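Long-range contacts in NUDIX hydrolase (Alicyclobacillus acidocaldarius subsp. acidocaldarius, PDB 3QSJ), which probably hydrolyses phosphorus-containing acid anhydrides, as members of the Nudix family do, with the help of a bound divalent metal ion: residues I7-D18 / R151-Q162; D72-L80 / F131-I139. All blocks are in the same frame, centred on the assembly; numbering follows the deposited sequence. Where two conformers were deposited one is given.

Contact 1 (I7-D18 / R151-Q162)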
# COMPACT_ATOMS: atom_id res chain seq x y z
N ILE A 7 -8.95 9.92 -15.18
CA ILE A 7 -8.59 8.56 -14.74
C ILE A 7 -7.33 8.79 -13.91
O ILE A 7 -6.24 9.07 -14.45
CB ILE A 7 -8.34 7.64 -15.95
CG1 ILE A 7 -9.62 7.48 -16.77
CG2 ILE A 7 -7.81 6.25 -15.49
CD1 ILE A 7 -9.28 6.93 -18.26
N ARG A 8 -7.52 8.80 -12.60
CA ARG A 8 -6.45 9.24 -11.70
C ARG A 8 -5.41 8.15 -11.42
O ARG A 8 -5.78 7.09 -10.94
CB ARG A 8 -7.07 9.79 -10.41
CG ARG A 8 -6.05 10.47 -9.48
CD ARG A 8 -6.23 11.98 -9.48
NE ARG A 8 -5.13 12.68 -8.81
CZ ARG A 8 -5.20 13.25 -7.61
NH1 ARG A 8 -4.15 13.86 -7.09
NH2 ARG A 8 -6.33 13.18 -6.91
N LYS A 9 -4.13 8.40 -11.75
CA LYS A 9 -3.07 7.44 -11.41
C LYS A 9 -2.96 7.31 -9.86
O LYS A 9 -2.93 8.33 -9.14
CB LYS A 9 -1.72 7.88 -11.97
CG LYS A 9 -1.64 7.66 -13.51
CD LYS A 9 -1.35 6.22 -13.84
CE LYS A 9 -1.17 6.06 -15.36
NZ LYS A 9 -0.24 7.10 -15.91
N ALA A 10 -2.90 6.07 -9.38
CA ALA A 10 -2.82 5.76 -7.94
C ALA A 10 -2.04 4.48 -7.74
O ALA A 10 -1.73 3.76 -8.71
CB ALA A 10 -4.24 5.55 -7.40
N ALA A 11 -1.74 4.19 -6.46
CA ALA A 11 -1.06 2.94 -6.12
C ALA A 11 -1.42 2.54 -4.76
O ALA A 11 -1.78 3.38 -3.90
CB ALA A 11 0.46 3.09 -6.21
N THR A 12 -1.36 1.24 -4.55
CA THR A 12 -1.76 0.61 -3.31
C THR A 12 -0.70 -0.39 -2.88
O THR A 12 -0.18 -1.13 -3.71
CB THR A 12 -3.12 -0.09 -3.53
OG1 THR A 12 -4.07 0.92 -3.88
CG2 THR A 12 -3.62 -0.71 -2.25
N LEU A 13 -0.49 -0.50 -1.55
CA LEU A 13 0.50 -1.42 -1.00
C LEU A 13 -0.18 -2.48 -0.19
O LEU A 13 -0.94 -2.20 0.75
CB LEU A 13 1.53 -0.69 -0.11
CG LEU A 13 2.79 -1.52 0.21
CD1 LEU A 13 3.49 -1.97 -1.08
CD2 LEU A 13 3.72 -0.69 1.15
N VAL A 14 0.14 -3.75 -0.52
CA VAL A 14 -0.44 -4.91 0.14
C VAL A 14 0.70 -5.42 1.00
O VAL A 14 1.67 -6.02 0.47
CB VAL A 14 -0.91 -5.95 -0.91
CG1 VAL A 14 -1.57 -7.16 -0.22
CG2 VAL A 14 -1.87 -5.31 -1.93
N VAL A 15 0.61 -5.16 2.30
CA VAL A 15 1.69 -5.53 3.25
C VAL A 15 1.25 -6.81 3.94
O VAL A 15 0.22 -6.83 4.63
CB VAL A 15 1.95 -4.39 4.26
CG1 VAL A 15 3.17 -4.71 5.14
CG2 VAL A 15 2.15 -3.04 3.54
N ILE A 16 2.04 -7.85 3.79
CA ILE A 16 1.69 -9.16 4.37
C ILE A 16 2.69 -9.78 5.31
O ILE A 16 3.84 -9.36 5.37
CB ILE A 16 1.47 -10.18 3.20
CG1 ILE A 16 2.81 -10.50 2.44
CG2 ILE A 16 0.33 -9.74 2.28
CD1 ILE A 16 2.66 -11.68 1.36
N ARG A 17 2.23 -10.78 6.07
CA ARG A 17 3.17 -11.52 6.91
C ARG A 17 2.61 -12.97 7.04
O ARG A 17 1.44 -13.21 6.78
CB ARG A 17 3.30 -10.85 8.28
CG ARG A 17 2.02 -10.98 9.11
CD ARG A 17 2.09 -10.10 10.35
NE ARG A 17 0.95 -10.32 11.25
CZ ARG A 17 0.79 -9.64 12.38
NH1 ARG A 17 1.70 -8.72 12.73
NH2 ARG A 17 -0.26 -9.87 13.17
N ASP A 18 3.45 -13.90 7.45
CA ASP A 18 2.97 -15.25 7.76
C ASP A 18 2.33 -15.15 9.13
O ASP A 18 2.98 -14.65 10.07
CB ASP A 18 4.15 -16.21 7.79
CG ASP A 18 4.65 -16.58 6.41
OD1 ASP A 18 3.81 -16.69 5.45
OD2 ASP A 18 5.87 -16.76 6.26
N ARG A 151 -12.81 7.62 -11.21
CA ARG A 151 -12.02 6.53 -11.74
C ARG A 151 -10.55 6.68 -11.41
O ARG A 151 -10.04 7.81 -11.35
CB ARG A 151 -12.17 6.45 -13.29
CG ARG A 151 -13.62 6.28 -13.80
CD ARG A 151 -13.56 6.24 -15.31
NE ARG A 151 -13.04 4.96 -15.79
CZ ARG A 151 -12.65 4.70 -17.03
NH1 ARG A 151 -12.71 5.65 -17.97
NH2 ARG A 151 -12.25 3.49 -17.36
N PHE A 152 -9.88 5.53 -11.15
CA PHE A 152 -8.47 5.47 -10.88
C PHE A 152 -7.83 4.47 -11.79
O PHE A 152 -8.47 3.47 -12.18
CB PHE A 152 -8.17 4.99 -9.44
CG PHE A 152 -8.70 5.91 -8.39
CD1 PHE A 152 -7.99 7.07 -8.03
CD2 PHE A 152 -9.98 5.73 -7.87
CE1 PHE A 152 -8.56 8.01 -7.16
CE2 PHE A 152 -10.51 6.64 -6.95
CZ PHE A 152 -9.79 7.77 -6.60
N ASP A 153 -6.53 4.63 -11.98
CA ASP A 153 -5.76 3.60 -12.69
C ASP A 153 -4.74 3.24 -11.65
O ASP A 153 -3.80 4.01 -11.40
CB ASP A 153 -5.11 4.24 -13.91
CG ASP A 153 -4.26 3.32 -14.74
OD1 ASP A 153 -3.89 2.25 -14.24
OD2 ASP A 153 -3.97 3.66 -15.89
N THR A 154 -4.99 2.13 -10.93
CA THR A 154 -4.24 1.82 -9.71
C THR A 154 -3.25 0.69 -9.86
O THR A 154 -3.62 -0.38 -10.37
CB THR A 154 -5.24 1.46 -8.61
OG1 THR A 154 -6.19 2.55 -8.47
CG2 THR A 154 -4.52 1.19 -7.23
N ARG A 155 -2.01 0.93 -9.44
CA ARG A 155 -0.92 -0.04 -9.50
C ARG A 155 -0.84 -0.70 -8.14
O ARG A 155 -0.74 0.00 -7.15
CB ARG A 155 0.41 0.66 -9.83
CG ARG A 155 1.40 -0.23 -10.63
CD ARG A 155 0.96 -0.58 -12.07
NE ARG A 155 0.55 0.59 -12.83
CZ ARG A 155 1.33 1.30 -13.66
NH1 ARG A 155 2.61 0.97 -13.85
NH2 ARG A 155 0.85 2.37 -14.28
N PHE A 156 -0.86 -2.02 -8.07
CA PHE A 156 -0.82 -2.74 -6.80
C PHE A 156 0.60 -3.38 -6.61
O PHE A 156 1.13 -4.05 -7.49
CB PHE A 156 -1.85 -3.92 -6.83
CG PHE A 156 -3.27 -3.43 -6.61
CD1 PHE A 156 -3.87 -3.55 -5.38
CD2 PHE A 156 -3.93 -2.71 -7.61
CE1 PHE A 156 -5.17 -3.02 -5.13
CE2 PHE A 156 -5.23 -2.16 -7.36
CZ PHE A 156 -5.81 -2.31 -6.13
N PHE A 157 1.15 -3.21 -5.43
CA PHE A 157 2.44 -3.75 -5.05
C PHE A 157 2.25 -4.57 -3.80
O PHE A 157 1.41 -4.24 -2.91
CB PHE A 157 3.47 -2.61 -4.78
CG PHE A 157 3.79 -1.89 -6.06
CD1 PHE A 157 4.77 -2.40 -6.93
CD2 PHE A 157 3.13 -0.72 -6.40
CE1 PHE A 157 5.07 -1.72 -8.11
CE2 PHE A 157 3.42 -0.06 -7.60
CZ PHE A 157 4.31 -0.64 -8.50
N LEU A 158 3.10 -5.58 -3.69
CA LEU A 158 3.11 -6.45 -2.51
C LEU A 158 4.49 -6.32 -1.81
O LEU A 158 5.51 -6.25 -2.49
CB LEU A 158 2.94 -7.91 -3.02
CG LEU A 158 2.92 -8.98 -1.94
CD1 LEU A 158 1.52 -8.99 -1.25
CD2 LEU A 158 3.10 -10.39 -2.59
N CYS A 159 4.52 -6.38 -0.46
CA CYS A 159 5.77 -6.46 0.30
C CYS A 159 5.50 -7.18 1.58
O CYS A 159 4.34 -7.41 1.95
CB CYS A 159 6.43 -5.11 0.53
SG CYS A 159 5.49 -4.03 1.63
N VAL A 160 6.57 -7.61 2.23
CA VAL A 160 6.41 -8.40 3.44
C VAL A 160 6.74 -7.51 4.64
O VAL A 160 7.74 -6.77 4.62
CB VAL A 160 7.39 -9.61 3.37
CG1 VAL A 160 7.32 -10.43 4.68
CG2 VAL A 160 7.03 -10.48 2.20
N GLY A 161 5.88 -7.55 5.65
CA GLY A 161 6.09 -6.78 6.87
C GLY A 161 6.11 -7.68 8.10
O GLY A 161 5.39 -7.41 9.06
N GLN A 162 6.94 -8.73 8.10
CA GLN A 162 7.00 -9.67 9.24
C GLN A 162 7.54 -9.00 10.51
O GLN A 162 7.28 -9.46 11.63
CB GLN A 162 7.87 -10.87 8.84
CG GLN A 162 7.60 -12.14 9.64
CD GLN A 162 6.28 -12.77 9.26
OE1 GLN A 162 6.01 -13.02 8.07
NE2 GLN A 162 5.46 -13.07 10.27
O HOH W 1 4.31 -7.90 11.68

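Contact 2 (D72-L80 / F131-I139)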
# COMPACT_ATOMS: atom_id res chain seq x y z
N ASP A 72 6.47 2.20 -13.02
CA ASP A 72 6.38 1.29 -11.86
C ASP A 72 7.22 1.77 -10.68
O ASP A 72 6.71 1.76 -9.56
CB ASP A 72 6.71 -0.16 -12.25
CG ASP A 72 5.50 -0.86 -12.82
OD1 ASP A 72 4.34 -0.58 -12.33
OD2 ASP A 72 5.67 -1.71 -13.74
N PRO A 73 8.46 2.27 -10.87
CA PRO A 73 9.24 2.75 -9.69
C PRO A 73 8.53 3.92 -9.03
O PRO A 73 8.42 3.90 -7.82
CB PRO A 73 10.59 3.20 -10.29
CG PRO A 73 10.76 2.24 -11.50
CD PRO A 73 9.32 2.21 -12.09
N ALA A 74 8.06 4.91 -9.80
CA ALA A 74 7.35 6.05 -9.16
C ALA A 74 6.11 5.57 -8.44
O ALA A 74 5.84 6.04 -7.34
CB ALA A 74 6.95 7.10 -10.20
N LEU A 75 5.31 4.69 -9.05
CA LEU A 75 4.06 4.21 -8.39
C LEU A 75 4.35 3.36 -7.14
O LEU A 75 3.58 3.41 -6.17
CB LEU A 75 3.15 3.50 -9.44
CG LEU A 75 2.53 4.57 -10.36
CD1 LEU A 75 1.88 3.96 -11.56
CD2 LEU A 75 1.46 5.38 -9.60
N ALA A 76 5.50 2.64 -7.12
CA ALA A 76 5.93 1.87 -5.93
C ALA A 76 6.15 2.87 -4.80
O ALA A 76 5.68 2.65 -3.68
CB ALA A 76 7.23 1.10 -6.18
N VAL A 77 6.78 3.98 -5.12
CA VAL A 77 6.97 5.07 -4.17
C VAL A 77 5.64 5.64 -3.69
O VAL A 77 5.45 5.83 -2.47
CB VAL A 77 7.94 6.15 -4.73
CG1 VAL A 77 7.94 7.37 -3.81
CG2 VAL A 77 9.38 5.58 -4.81
N THR A 78 4.69 5.87 -4.62
CA THR A 78 3.36 6.38 -4.24
C THR A 78 2.80 5.44 -3.18
O THR A 78 2.33 5.88 -2.17
CB THR A 78 2.42 6.42 -5.49
OG1 THR A 78 3.00 7.31 -6.46
CG2 THR A 78 0.95 6.77 -5.10
N ALA A 79 2.86 4.14 -3.43
CA ALA A 79 2.32 3.15 -2.49
C ALA A 79 2.99 3.20 -1.11
O ALA A 79 2.30 3.20 -0.08
CB ALA A 79 2.41 1.77 -3.10
N LEU A 80 4.32 3.31 -1.11
CA LEU A 80 5.12 3.35 0.14
C LEU A 80 4.81 4.65 0.88
O LEU A 80 4.67 4.64 2.12
CB LEU A 80 6.59 3.26 -0.23
CG LEU A 80 7.02 1.84 -0.62
CD1 LEU A 80 8.29 1.89 -1.48
CD2 LEU A 80 7.11 0.94 0.62
N PHE A 131 14.13 4.44 -0.78
CA PHE A 131 13.42 3.15 -0.76
C PHE A 131 14.19 2.08 -1.51
O PHE A 131 14.78 2.37 -2.57
CB PHE A 131 12.08 3.31 -1.43
CG PHE A 131 11.13 4.14 -0.58
CD1 PHE A 131 10.69 3.66 0.66
CD2 PHE A 131 10.75 5.42 -1.00
CE1 PHE A 131 9.75 4.37 1.41
CE2 PHE A 131 9.84 6.16 -0.23
CZ PHE A 131 9.33 5.63 0.97
N ASP A 132 14.11 0.84 -1.02
CA ASP A 132 14.69 -0.30 -1.75
C ASP A 132 13.45 -0.88 -2.48
O ASP A 132 12.66 -1.66 -1.90
CB ASP A 132 15.29 -1.33 -0.76
CG ASP A 132 15.80 -2.57 -1.51
OD1 ASP A 132 15.67 -2.61 -2.77
OD2 ASP A 132 16.33 -3.51 -0.82
N LEU A 133 13.29 -0.50 -3.74
CA LEU A 133 12.13 -0.98 -4.53
C LEU A 133 12.17 -2.49 -4.85
O LEU A 133 11.13 -3.08 -5.15
CB LEU A 133 12.05 -0.16 -5.82
CG LEU A 133 11.82 1.34 -5.55
CD1 LEU A 133 11.75 2.14 -6.88
CD2 LEU A 133 10.58 1.58 -4.61
N GLY A 134 13.34 -3.10 -4.65
CA GLY A 134 13.53 -4.53 -4.84
C GLY A 134 12.70 -5.34 -3.84
O GLY A 134 12.50 -6.56 -4.01
N LEU A 135 12.28 -4.70 -2.75
CA LEU A 135 11.44 -5.33 -1.69
C LEU A 135 9.94 -5.31 -2.07
O LEU A 135 9.14 -5.91 -1.36
CB LEU A 135 11.67 -4.63 -0.36
CG LEU A 135 13.03 -4.90 0.26
CD1 LEU A 135 13.18 -4.06 1.55
CD2 LEU A 135 13.21 -6.39 0.59
N LEU A 136 9.58 -4.70 -3.19
CA LEU A 136 8.16 -4.71 -3.64
C LEU A 136 7.98 -5.50 -4.90
O LEU A 136 8.90 -5.50 -5.74
CB LEU A 136 7.64 -3.28 -3.94
CG LEU A 136 7.04 -2.56 -2.71
CD1 LEU A 136 8.11 -2.37 -1.56
CD2 LEU A 136 6.64 -1.16 -3.16
N ARG A 137 6.85 -6.18 -5.01
CA ARG A 137 6.51 -6.92 -6.19
C ARG A 137 5.27 -6.26 -6.82
O ARG A 137 4.25 -6.09 -6.15
CB ARG A 137 6.22 -8.39 -5.82
CG ARG A 137 5.77 -9.24 -6.98
CD ARG A 137 5.20 -10.61 -6.52
NE ARG A 137 4.85 -11.43 -7.69
CZ ARG A 137 5.70 -12.21 -8.35
NH1 ARG A 137 6.97 -12.31 -7.95
NH2 ARG A 137 5.30 -12.87 -9.45
N ARG A 138 5.33 -5.94 -8.12
CA ARG A 138 4.13 -5.49 -8.82
C ARG A 138 3.22 -6.70 -8.94
O ARG A 138 3.64 -7.74 -9.48
CB ARG A 138 4.50 -4.93 -10.21
CG ARG A 138 3.26 -4.67 -11.00
CD ARG A 138 3.49 -3.95 -12.33
NE ARG A 138 2.31 -4.09 -13.18
CZ ARG A 138 2.12 -3.37 -14.29
NH1 ARG A 138 3.00 -2.43 -14.65
NH2 ARG A 138 1.04 -3.57 -15.04
N ILE A 139 1.95 -6.58 -8.43
CA ILE A 139 1.02 -7.70 -8.53
C ILE A 139 -0.22 -7.41 -9.37
O ILE A 139 -1.02 -8.31 -9.63
CB ILE A 139 0.64 -8.24 -7.15
CG1 ILE A 139 -0.02 -7.10 -6.30
CG2 ILE A 139 1.91 -8.79 -6.48
CD1 ILE A 139 -0.59 -7.63 -4.93

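Contact 1 (I7-D18 / R151-Q162)
Thr-12 and Phe-156 lie side by side on one face of a parallel strand pair, and the threonine sets its CB over the face of the ring, 4.2 Å from the ring centroid and 24° off its normal, a CH-pi contact. Thr-12 OG1 lies anti to the carbonyl carbon (chi1 -62°), which carries it to Thr-154, whose CG2 it meets at 3.4 Å. Further along this face Leu-158 supplies the shared surface. Its CD1 rests 3.7 Å from Val-14 CG1 and 3.8 Å from Ile-16 CG2. In Ile-16, CG1 stands between the backbone N and the carbonyl carbon (chi1 68°), which swings CD1 to 3.9 Å from Leu-158 CD1, beneath Ala-213 and Ala-216 of helix 213-219. Cutting this residue back to an alanine would take CG2 and CD1 away from Leu-158 CD1 and would probably open a gap beside that helix. On the reverse face Leu-13 crosses Phe-157 at about a right angle, Leu-13 CD1 meeting Phe-157 CB at 3.8 Å, and also touches Leu-80 of helix 72-87. Ten backbone hydrogen bonds, from Arg-8 to Ile-16, hold the register. In the conformer described, Gln-162 extends them with its amide, OE1 accepting Asp-18 N in plane on a lone pair (2.8 Å) and NE2 donating to Asp-18 O (2.9 Å). Strand 7-18 also bonds to strand 42-48, beside the calcium ligand Gly-46. The pair thus forms the core of the mixed sheet in a Nudix alpha/beta/alpha sandwich, with helices covering both faces.

Contact 2 (D72-L80 / F131-I139)
Leu-80 CD1 sits over one face of the Phe-131 ring, 4.0 Å from its centroid and 25° off the normal, a CH-pi contact displaced toward the rim. The two side chains slide past each other in opposite directions, bringing Leu-80 CB to 3.7 Å from Phe-131 CE1 as well. Leu-136 approaches Leu-80 tip to tip, its CD2 3.9 Å from Leu-80 CD1, and the same methyl presses on Ala-76 CB. Leu-133 fills the space beside them: with CG anti to its carbonyl carbon (chi1 -62°), it directs CD2 to 3.7 Å from Ala-76 CB. This cluster is buried and wholly apolar. The helix is the one that carries the Nudix signature, REXXEEXG, whose Glu-82 and Glu-86, two and six residues past Leu-80, bind calcium; Leu-133 and Leu-136 pack on the part of that helix leading into the metal ligands. Before the leucines, Asp-132 OD1 accepts the backbone N of Gly-134 in an Asx turn, at the start of the short 3-10 segment that presents Leu-133.

Toward the start of the helix the packing thins. Pro-73, partly exposed, meets Leu-133 CD1 with its CB, and beyond it the contact turns polar. Arg-138, also partly exposed, extends its chain across Asp-72 and donates NH1 to OD2 at 2.9 Å; the same NH1 forms a salt bridge with Asp-69. Asp-72 OD2 lies in the guanidinium plane and uses its syn lone pair, but the carboxylate plane is turned 79° away, so the two groups do not pair side by side, and one N-H to OD2 makes the bond. Asp-72 OD1 pairs with Arg-155, while OD2 also receives the backbone N of Glu-68 and of Asp-69; both oxygens have partners, which would be expected to favour the charged form.

In the fold
The centres of the two contacts lie about 9 Å apart, and contact 2 falls within the chain span bracketed by contact 1: strand 7-18 comes first, then helix segment 72-80, then residues 131-139, then strand 151-160. Strands 137-143 and 151-160 are consecutive and neighbours in the mixed sheet, where Leu-158 N lies 2.8 Å from Arg-137 O, a probable hydrogen bond. The two contacts also touch directly where Ala-11 CB packs on the backbone O of Leu-75. The sheet of contact 1 carries the helix of contact 2 on one face, an arrangement consistent with Gly-46 meeting Glu-82 and Glu-86 at the calcium ion.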